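PDB 6W1G: hydroxyglutarate synthase from Pseudomonas putida, which uses oxygen and a bound iron(II) to decarboxylate and hydroxylate 2-oxoadipate, giving D-2-hydroxyglutarate and carbon dioxide in D-lysine catabolism. Local coordinates for residues 29-34 / 225-230; 62-67 / 395-400; 68-73 / 292-297. One frame throughout, in Å; residues are numbered along the deposited sequence. Where two conformers were deposited one is given.

How the contacts relate
Contacts 1 and 3 build the metal site, where nickel(II) occupies this crystal in the place of the iron of the working enzyme, and contact 2 reaches it through Phe399. With centres about 7 Å apart, contacts 1 and 3 share the ion: contact 1 supplies His226, and contact 3 supplies His70 and Glu294. Their strands 226-229 and 69-75 are sheet neighbours, with Thr228 N lying 2.8 Å from His70 O. Contact 2 is farther out, its Glu397 side chain about 13 Å from the nickel, but its Phe399 brings CE1 within 3.6 Å of His70 ND1. Contact 1 reaches contact 2 through Arg230, whose CD packs 3.7 Å from Leu65 CD1.

Contact 1: residues 29-34 / 225-230; sequences PLYGTL and NHLTPR. With NI (nickel (II) ion), chain B.
Tyr31 OH is hydrogen-bonded to Ser21 of helix 9-27 and rests 3.5 Å from Leu227 CD2; the hydroxyl is thus held by a polar partner and also packs against a leucine methyl. Helix segment 29-34 and strand 226-229 run nearly parallel, their axes 9.9 Å apart at closest and 9° apart in direction. Tyr31 holds CG anti to its backbone nitrogen (chi1 168°), which carries the ring toward the strand. The ring arrives obliquely, with CE1 3.4 Å from Leu227 O and CZ 3.8 Å from Leu227 CD2. One helical turn on, Leu34 lays CD2 3.7 Å from Pro229 CG, a branched methyl against a compact ring. Tyrosine suits the first place because it can span the distance and still finish in a hydrogen bond, while leucine and proline fill the second without polar demands. Leu227 and Pro229 direct their CB atoms to the helix; Thr228, between them, turns away, and its OG1 hydrogen-bonds to Glu294 OE1. His226 binds nickel through NE2 at 2.0 Å. No hydrogen bond crosses between 29-34 and 225-230, which implies that the helix meets the strand by van der Waals contact, while the polar side chains of His226 and Thr228 engage the nickel and its ligand Glu294.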
loop_
_atom_site.group_PDB
_atom_site.type_symbol
_atom_site.label_atom_id
_atom_site.label_comp_id
_atom_site.label_asym_id
_atom_site.label_seq_id
_atom_site.Cartn_x
_atom_site.Cartn_y
_atom_site.Cartn_z
ATOM N N PRO A 29 13.645 -16.179 2.228
ATOM C CA PRO A 29 13.316 -16.765 3.548
ATOM C C PRO A 29 13.192 -15.743 4.662
ATOM O O PRO A 29 12.399 -15.956 5.592
ATOM C CB PRO A 29 14.485 -17.729 3.791
ATOM C CG PRO A 29 15.011 -18.040 2.508
ATOM C CD PRO A 29 14.702 -16.924 1.536
ATOM N N LEU A 30 13.937 -14.641 4.618
ATOM C CA LEU A 30 13.855 -13.649 5.696
ATOM C C LEU A 30 12.510 -12.962 5.754
ATOM O O LEU A 30 12.159 -12.423 6.810
ATOM C CB LEU A 30 15.040 -12.668 5.588
ATOM C CG LEU A 30 16.377 -13.187 6.149
ATOM C CD1 LEU A 30 17.560 -12.324 5.733
ATOM C CD2 LEU A 30 16.382 -13.342 7.685
ATOM N N TYR A 31 11.725 -12.996 4.668
ATOM C CA TYR A 31 10.341 -12.539 4.734
ATOM C C TYR A 31 9.522 -13.420 5.666
ATOM O O TYR A 31 8.700 -12.930 6.438
ATOM C CB TYR A 31 9.750 -12.480 3.334
ATOM C CG TYR A 31 8.268 -12.289 3.304
ATOM C CD1 TYR A 31 7.688 -11.043 3.480
ATOM C CD2 TYR A 31 7.443 -13.360 3.041
ATOM C CE1 TYR A 31 6.313 -10.889 3.366
ATOM C CE2 TYR A 31 6.091 -13.229 2.944
ATOM C CZ TYR A 31 5.513 -11.985 3.097
ATOM O OH TYR A 31 4.141 -11.824 3.032
ATOM N N GLY A 32 9.729 -14.736 5.630
ATOM C CA GLY A 32 9.091 -15.587 6.609
ATOM C C GLY A 32 9.485 -15.263 8.041
ATOM O O GLY A 32 8.638 -15.275 8.950
ATOM N N THR A 33 10.779 -14.987 8.268
ATOM C CA THR A 33 11.226 -14.532 9.581
ATOM C C THR A 33 10.498 -13.262 9.989
ATOM O O THR A 33 10.043 -13.149 11.135
ATOM C CB THR A 33 12.729 -14.317 9.499
ATOM O OG1 THR A 33 13.337 -15.522 9.021
ATOM C CG2 THR A 33 13.276 -13.960 10.855
ATOM N N LEU A 34 10.398 -12.303 9.079
ATOM C CA LEU A 34 9.655 -11.090 9.386
ATOM C C LEU A 34 8.207 -11.381 9.763
ATOM O O LEU A 34 7.663 -10.801 10.712
ATOM C CB LEU A 34 9.703 -10.137 8.193
ATOM C CG LEU A 34 8.929 -8.832 8.386
ATOM C CD1 LEU A 34 9.534 -7.968 9.456
ATOM C CD2 LEU A 34 8.870 -8.094 7.069
ATOM N N ASN A 225 9.199 -6.447 -5.949
ATOM C CA ASN A 225 10.201 -5.552 -5.393
ATOM C C ASN A 225 10.199 -5.599 -3.877
ATOM O O ASN A 225 11.268 -5.519 -3.235
ATOM C CB ASN A 225 9.888 -4.125 -5.825
ATOM C CG ASN A 225 10.901 -3.137 -5.347
ATOM O OD1 ASN A 225 10.585 -2.306 -4.500
ATOM N ND2 ASN A 225 12.110 -3.189 -5.880
ATOM N N HIS A 226 9.022 -5.727 -3.299
ATOM C CA HIS A 226 8.885 -6.105 -1.894
ATOM C C HIS A 226 7.431 -6.520 -1.688
ATOM O O HIS A 226 6.533 -6.187 -2.469
ATOM C CB HIS A 226 9.332 -5.018 -0.925
ATOM C CG HIS A 226 8.647 -3.717 -1.117
ATOM N ND1 HIS A 226 9.194 -2.689 -1.848
ATOM C CD2 HIS A 226 7.448 -3.249 -0.684
ATOM C CE1 HIS A 226 8.385 -1.646 -1.844
ATOM N NE2 HIS A 226 7.311 -1.954 -1.135
ATOM N N LEU A 227 7.232 -7.267 -0.611
ATOM C CA LEU A 227 5.927 -7.624 -0.090
ATOM C C LEU A 227 5.937 -7.256 1.384
ATOM O O LEU A 227 6.766 -7.785 2.131
ATOM C CB LEU A 227 5.735 -9.108 -0.261
ATOM C CG LEU A 227 4.421 -9.691 -0.313
ATOM C CD1 LEU A 227 3.333 -9.095 -0.968
ATOM C CD2 LEU A 227 4.387 -11.148 -0.390
ATOM N N THR A 228 5.035 -6.368 1.779
ATOM C CA THR A 228 5.107 -5.688 3.078
ATOM C C THR A 228 3.934 -6.101 3.938
ATOM O O THR A 228 2.774 -5.828 3.569
ATOM C CB THR A 228 5.065 -4.173 2.863
ATOM O OG1 THR A 228 6.159 -3.847 2.013
ATOM C CG2 THR A 228 5.153 -3.444 4.181
ATOM N N PRO A 229 4.204 -6.737 5.078
ATOM C CA PRO A 229 3.144 -7.019 6.046
ATOM C C PRO A 229 2.874 -5.800 6.903
ATOM O O PRO A 229 3.674 -4.869 6.982
ATOM C CB PRO A 229 3.720 -8.159 6.889
ATOM C CG PRO A 229 5.166 -7.920 6.875
ATOM C CD PRO A 229 5.515 -7.251 5.554
ATOM N N ARG A 230 1.727 -5.834 7.574
ATOM C CA ARG A 230 1.273 -4.764 8.441
ATOM C C ARG A 230 1.496 -5.122 9.909
ATOM O O ARG A 230 1.011 -6.147 10.395
ATOM C CB ARG A 230 -0.219 -4.480 8.225
ATOM C CG ARG A 230 -0.755 -3.413 9.148
ATOM C CD ARG A 230 -2.239 -3.167 8.918
ATOM N NE ARG A 230 -2.750 -2.236 9.888
ATOM C CZ ARG A 230 -4.033 -1.907 10.053
ATOM N NH1 ARG A 230 -4.979 -2.462 9.294
ATOM N NH2 ARG A 230 -4.379 -1.034 10.975
HETATM NI NI NI B . 6.086 -0.574 -0.246
HETATM O O HOH W 1 5.524 0.219 -2.169
HETATM O O HOH W 2 5.151 1.158 0.293
HETATM O O HOH W 3 7.584 1.124 -0.520
#

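Contact 2: residues 62-67 / 395-400; sequences IERLDQ and VYEDFL
A two-pronged, end-on salt bridge ties Arg64, in the short helix 61-64, to Glu397, in the loop after strand 389-393. The stronger prong is NH1 to Glu397 OE2, 2.9 Å with an N-H...O angle of 160°; it meets the syn lone pair and lies in the guanidinium plane. NH2 reaches Glu397 OE1 at 3.1 Å, less straight, and adds a weak bond to OE2. The planes of the two flat groups are 42° apart, consistent with one prong lying in the guanidinium plane while Glu397 OE1 is tilted from it. Arginine can serve here since its chain, extended from CG to NE, spans the gap and still offers two nitrogens. Glu397 instead folds at chi2 (-73°), bringing its carboxylate back to the incoming guanidinium. Val395 CG1 touches that group obliquely, 3.7 Å from Arg64 NH2, and gives the buried ion pair an apolar flank. Both partners belong to a wider charge network: Glu397 OE1 is also bridged by Arg127, its stronger partner, and Arg64 NE by Glu68. The pair thus links the loop to helix 61-64 and to the start of strand 127-133, with Leu121 of helix 118-123 touching both side chains.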
loop_
_atom_site.group_PDB
_atom_site.type_symbol
_atom_site.label_atom_id
_atom_site.label_comp_id
_atom_site.label_asym_id
_atom_site.label_seq_id
_atom_site.Cartn_x
_atom_site.Cartn_y
_atom_site.Cartn_z
ATOM N N ILE A 62 -9.536 -6.186 12.850
ATOM C CA ILE A 62 -8.968 -7.343 13.539
ATOM C C ILE A 62 -9.032 -8.584 12.660
ATOM O O ILE A 62 -8.149 -9.434 12.711
ATOM C CB ILE A 62 -9.667 -7.526 14.903
ATOM C CG1 ILE A 62 -8.887 -8.469 15.822
ATOM C CG2 ILE A 62 -11.127 -7.950 14.709
ATOM C CD1 ILE A 62 -9.307 -8.336 17.287
ATOM N N GLU A 63 -10.060 -8.714 11.836
ATOM C CA GLU A 63 -10.196 -9.902 11.005
ATOM C C GLU A 63 -9.323 -9.885 9.760
ATOM O O GLU A 63 -9.054 -10.946 9.207
ATOM C CB GLU A 63 -11.669 -10.083 10.638
ATOM C CG GLU A 63 -12.561 -10.204 11.890
ATOM C CD GLU A 63 -14.031 -10.426 11.608
ATOM O OE1 GLU A 63 -14.465 -10.250 10.452
ATOM O OE2 GLU A 63 -14.756 -10.778 12.562
ATOM N N ARG A 64 -8.881 -8.731 9.306
ATOM C CA ARG A 64 -8.073 -8.626 8.081
ATOM C C ARG A 64 -6.582 -8.510 8.383
ATOM O O ARG A 64 -5.751 -8.676 7.487
ATOM C CB ARG A 64 -8.538 -7.436 7.210
ATOM C CG ARG A 64 -7.922 -6.128 7.593
ATOM C CD ARG A 64 -8.542 -4.897 6.877
ATOM N NE ARG A 64 -7.564 -3.853 6.759
ATOM C CZ ARG A 64 -7.693 -2.728 6.073
ATOM N NH1 ARG A 64 -8.851 -2.365 5.590
ATOM N NH2 ARG A 64 -6.634 -1.971 5.850
ATOM N N LEU A 65 -6.227 -8.193 9.630
ATOM C CA LEU A 65 -4.868 -7.764 9.947
ATOM C C LEU A 65 -3.823 -8.834 9.647
ATOM O O LEU A 65 -2.747 -8.528 9.130
ATOM C CB LEU A 65 -4.828 -7.415 11.430
ATOM C CG LEU A 65 -3.448 -7.093 11.995
ATOM C CD1 LEU A 65 -2.821 -5.896 11.344
ATOM C CD2 LEU A 65 -3.570 -6.932 13.504
ATOM N N ASP A 66 -4.085 -10.085 10.022
ATOM C CA ASP A 66 -3.040 -11.090 9.972
ATOM C C ASP A 66 -2.543 -11.341 8.560
ATOM O O ASP A 66 -1.362 -11.640 8.376
ATOM C CB ASP A 66 -3.513 -12.404 10.557
ATOM C CG ASP A 66 -2.437 -13.459 10.504
ATOM O OD1 ASP A 66 -1.370 -13.221 11.108
ATOM O OD2 ASP A 66 -2.638 -14.487 9.833
ATOM N N GLN A 67 -3.397 -11.213 7.559
ATOM C CA GLN A 67 -3.007 -11.442 6.172
ATOM C C GLN A 67 -2.754 -10.165 5.389
ATOM O O GLN A 67 -2.481 -10.238 4.192
ATOM C CB GLN A 67 -4.035 -12.336 5.470
ATOM C CG GLN A 67 -4.118 -13.734 6.104
ATOM C CD GLN A 67 -2.823 -14.510 5.895
ATOM O OE1 GLN A 67 -2.388 -14.698 4.764
ATOM N NE2 GLN A 67 -2.195 -14.933 6.978
ATOM N N VAL A 395 -8.807 3.666 8.515
ATOM C CA VAL A 395 -7.428 3.286 8.200
ATOM C C VAL A 395 -7.039 3.725 6.806
ATOM O O VAL A 395 -7.798 3.585 5.840
ATOM C CB VAL A 395 -7.211 1.792 8.460
ATOM C CG1 VAL A 395 -8.127 0.889 7.581
ATOM C CG2 VAL A 395 -5.732 1.398 8.288
ATOM N N TYR A 396 -5.803 4.190 6.698
ATOM C CA TYR A 396 -5.210 4.608 5.430
ATOM C C TYR A 396 -4.829 3.394 4.616
ATOM O O TYR A 396 -4.126 2.500 5.110
ATOM C CB TYR A 396 -3.977 5.435 5.776
ATOM C CG TYR A 396 -3.346 6.128 4.573
ATOM C CD1 TYR A 396 -4.091 7.024 3.821
ATOM C CD2 TYR A 396 -2.027 5.920 4.225
ATOM C CE1 TYR A 396 -3.536 7.719 2.744
ATOM C CE2 TYR A 396 -1.449 6.609 3.173
ATOM C CZ TYR A 396 -2.236 7.498 2.419
ATOM O OH TYR A 396 -1.755 8.228 1.362
ATOM N N GLU A 397 -5.262 3.377 3.361
ATOM C CA GLU A 397 -5.072 2.274 2.440
ATOM C C GLU A 397 -4.040 2.542 1.371
ATOM O O GLU A 397 -3.728 1.626 0.583
ATOM C CB GLU A 397 -6.413 1.964 1.704
ATOM C CG GLU A 397 -7.543 1.679 2.637
ATOM C CD GLU A 397 -7.506 0.336 3.355
ATOM O OE1 GLU A 397 -6.554 -0.461 3.155
ATOM O OE2 GLU A 397 -8.445 0.088 4.174
ATOM N N ASP A 398 -3.498 3.759 1.318
ATOM C CA ASP A 398 -2.612 4.210 0.227
ATOM C C ASP A 398 -1.176 4.344 0.740
ATOM O O ASP A 398 -0.766 3.602 1.638
ATOM C CB ASP A 398 -3.249 5.436 -0.395
ATOM C CG ASP A 398 -4.598 5.085 -0.983
ATOM O OD1 ASP A 398 -4.600 4.331 -1.969
ATOM O OD2 ASP A 398 -5.633 5.498 -0.414
ATOM N N PHE A 399 -0.405 5.242 0.135
ATOM C CA PHE A 399 1.034 5.279 0.356
ATOM C C PHE A 399 1.466 6.709 0.660
ATOM O O PHE A 399 0.687 7.666 0.481
ATOM C CB PHE A 399 1.734 4.683 -0.857
ATOM C CG PHE A 399 1.378 3.227 -1.009
ATOM C CD1 PHE A 399 2.089 2.283 -0.332
ATOM C CD2 PHE A 399 0.272 2.810 -1.720
ATOM C CE1 PHE A 399 1.758 0.960 -0.367
ATOM C CE2 PHE A 399 -0.106 1.481 -1.728
ATOM C CZ PHE A 399 0.669 0.544 -1.113
ATOM N N LEU A 400 2.682 6.848 1.189
ATOM C CA LEU A 400 3.145 8.180 1.526
ATOM C C LEU A 400 3.244 9.059 0.284
ATOM O O LEU A 400 3.635 8.592 -0.799
ATOM C CB LEU A 400 4.471 8.113 2.284
ATOM C CG LEU A 400 4.395 7.473 3.681
ATOM C CD1 LEU A 400 5.800 7.313 4.274
ATOM C CD2 LEU A 400 3.480 8.276 4.620
#

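Contact 3: residues 68-73 / 292-297; sequences ERHGAI and FGEIEQ. With NI (nickel (II) ion), chain B.
His70 is engaged at both ring nitrogens, and the two engagements lead to two glutamates on the same strand. NE2 binds nickel at 2.1 Å, while ND1 donates to Glu296 OE2 at 2.8 Å with an N-H...O angle of 158°. Histidine fits this position: its ring offers one nitrogen to the metal and an N-H at the other. Glu296 OE2 lies in the plane of the ring, but the N-H reaches it from above the carboxylate plane; the carboxylate and ring planes are 49° apart. Fixing ND1 in this way should limit rotation of the imidazole and makes Glu296 a second-shell residue that positions a first-shell ligand. Arg298 forms a salt bridge to the same OE2.

Glu294, two residues earlier and thus on the same side of the strand, is a ligand itself. With chi1 at -178° its chain runs out straight to the carboxylate, placing OE1 2.1 Å from nickel, whereas OE2 stays 3.1 Å away from the ion: binding is through one oxygen. OE2 instead accepts a bond from metal-bound water 3, and OE1 takes another from Thr228. His226 completes a two-histidine, one-carboxylate facial triad, with three waters on the opposite face. The same three residues bind iron(II) in this protein, and His70 and His226 also bind 2-oxoadipate.

The contact therefore bridges the five-stranded sheet, through strand 69-75 between strands 127-133 and 226-229, to strand 288-298, itself paired with strand 264-275.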
loop_
_atom_site.group_PDB
_atom_site.type_symbol
_atom_site.label_atom_id
_atom_site.label_comp_id
_atom_site.label_asym_id
_atom_site.label_seq_id
_atom_site.Cartn_x
_atom_site.Cartn_y
_atom_site.Cartn_z
ATOM N N GLU A 68 -2.851 -9.021 6.017
ATOM C CA GLU A 68 -2.797 -7.742 5.327
ATOM C C GLU A 68 -1.397 -7.455 4.791
ATOM O O GLU A 68 -0.416 -7.452 5.541
ATOM C CB GLU A 68 -3.263 -6.629 6.258
ATOM C CG GLU A 68 -3.122 -5.257 5.632
ATOM C CD GLU A 68 -3.997 -4.185 6.254
ATOM O OE1 GLU A 68 -4.782 -4.464 7.207
ATOM O OE2 GLU A 68 -3.872 -3.015 5.774
ATOM N N ARG A 69 -1.309 -7.195 3.487
ATOM C CA ARG A 69 -0.043 -6.958 2.834
ATOM C C ARG A 69 -0.209 -5.976 1.690
ATOM O O ARG A 69 -1.310 -5.733 1.194
ATOM C CB ARG A 69 0.526 -8.244 2.206
ATOM C CG ARG A 69 0.918 -9.333 3.148
ATOM C CD ARG A 69 1.108 -10.648 2.433
ATOM N NE ARG A 69 -0.130 -11.307 2.093
ATOM C CZ ARG A 69 -0.705 -12.244 2.825
ATOM N NH1 ARG A 69 -0.155 -12.638 3.988
ATOM N NH2 ARG A 69 -1.869 -12.709 2.365
ATOM N N HIS A 70 0.929 -5.427 1.253
ATOM C CA HIS A 70 1.002 -4.802 -0.062
ATOM C C HIS A 70 2.190 -5.375 -0.827
ATOM O O HIS A 70 3.196 -5.745 -0.226
ATOM C CB HIS A 70 1.043 -3.259 -0.109
ATOM C CG HIS A 70 2.339 -2.594 0.205
ATOM N ND1 HIS A 70 2.623 -2.046 1.442
ATOM C CD2 HIS A 70 3.404 -2.314 -0.586
ATOM C CE1 HIS A 70 3.823 -1.488 1.398
ATOM N NE2 HIS A 70 4.324 -1.636 0.191
ATOM N N GLY A 71 2.078 -5.450 -2.139
ATOM C CA GLY A 71 3.213 -5.723 -2.990
ATOM C C GLY A 71 3.603 -4.482 -3.749
ATOM O O GLY A 71 2.833 -3.525 -3.843
ATOM N N ALA A 72 4.818 -4.500 -4.291
ATOM C CA ALA A 72 5.304 -3.434 -5.144
ATOM C C ALA A 72 6.000 -4.074 -6.338
ATOM O O ALA A 72 6.805 -5.001 -6.162
ATOM C CB ALA A 72 6.315 -2.564 -4.385
ATOM N N ILE A 73 5.677 -3.581 -7.530
ATOM C CA ILE A 73 6.214 -4.046 -8.787
ATOM C C ILE A 73 6.479 -2.850 -9.684
ATOM O O ILE A 73 5.962 -1.742 -9.480
ATOM C CB ILE A 73 5.233 -4.991 -9.506
ATOM C CG1 ILE A 73 3.894 -4.299 -9.832
ATOM C CG2 ILE A 73 5.056 -6.232 -8.686
ATOM C CD1 ILE A 73 2.936 -5.080 -10.721
ATOM N N PHE A 292 15.296 -6.221 -1.370
ATOM C CA PHE A 292 15.035 -5.508 -0.137
ATOM C C PHE A 292 13.622 -5.754 0.336
ATOM O O PHE A 292 12.692 -5.898 -0.450
ATOM C CB PHE A 292 15.206 -4.031 -0.338
ATOM C CG PHE A 292 16.609 -3.632 -0.655
ATOM C CD1 PHE A 292 17.521 -3.393 0.356
ATOM C CD2 PHE A 292 17.041 -3.523 -1.973
ATOM C CE1 PHE A 292 18.837 -3.034 0.053
ATOM C CE2 PHE A 292 18.340 -3.148 -2.256
ATOM C CZ PHE A 292 19.235 -2.921 -1.250
ATOM N N GLY A 293 13.454 -5.776 1.643
ATOM C CA GLY A 293 12.162 -5.923 2.272
ATOM C C GLY A 293 11.731 -4.627 2.928
ATOM O O GLY A 293 12.434 -3.619 2.986
ATOM N N GLU A 294 10.474 -4.656 3.382
ATOM C CA GLU A 294 9.831 -3.495 3.987
ATOM C C GLU A 294 8.858 -3.946 5.056
ATOM O O GLU A 294 8.298 -5.063 5.013
ATOM C CB GLU A 294 9.110 -2.705 2.889
ATOM C CG GLU A 294 8.413 -1.435 3.327
ATOM C CD GLU A 294 7.840 -0.727 2.128
ATOM O OE1 GLU A 294 6.765 -1.116 1.631
ATOM O OE2 GLU A 294 8.485 0.222 1.633
ATOM N N ILE A 295 8.625 -3.059 6.013
ATOM C CA ILE A 295 7.620 -3.238 7.056
ATOM C C ILE A 295 6.871 -1.921 7.186
ATOM O O ILE A 295 7.462 -0.851 7.074
ATOM C CB ILE A 295 8.302 -3.660 8.398
ATOM C CG1 ILE A 295 7.316 -3.903 9.502
ATOM C CG2 ILE A 295 9.355 -2.653 8.858
ATOM C CD1 ILE A 295 6.352 -5.010 9.252
ATOM N N GLU A 296 5.561 -1.996 7.479
ATOM C CA GLU A 296 4.748 -0.783 7.628
ATOM C C GLU A 296 3.752 -0.930 8.759
ATOM O O GLU A 296 3.333 -2.034 9.122
ATOM C CB GLU A 296 4.008 -0.420 6.345
ATOM C CG GLU A 296 2.801 -1.267 5.975
ATOM C CD GLU A 296 2.237 -0.984 4.539
ATOM O OE1 GLU A 296 2.631 0.013 3.956
ATOM O OE2 GLU A 296 1.439 -1.756 4.010
ATOM N N GLN A 297 3.371 0.229 9.292
ATOM C CA GLN A 297 2.319 0.383 10.265
ATOM C C GLN A 297 1.328 1.396 9.663
ATOM O O GLN A 297 1.753 2.468 9.228
ATOM C CB GLN A 297 2.870 0.924 11.596
ATOM C CG GLN A 297 1.800 1.065 12.676
ATOM C CD GLN A 297 2.285 1.730 13.914
ATOM O OE1 GLN A 297 3.475 1.690 14.276
ATOM N NE2 GLN A 297 1.365 2.331 14.625
HETATM NI NI NI B . 6.086 -0.574 -0.246
HETATM O O HOH W 3 7.584 1.124 -0.520
HETATM O O HOH W 1 5.524 0.219 -2.169
HETATM O O HOH W 2 5.151 1.158 0.293
#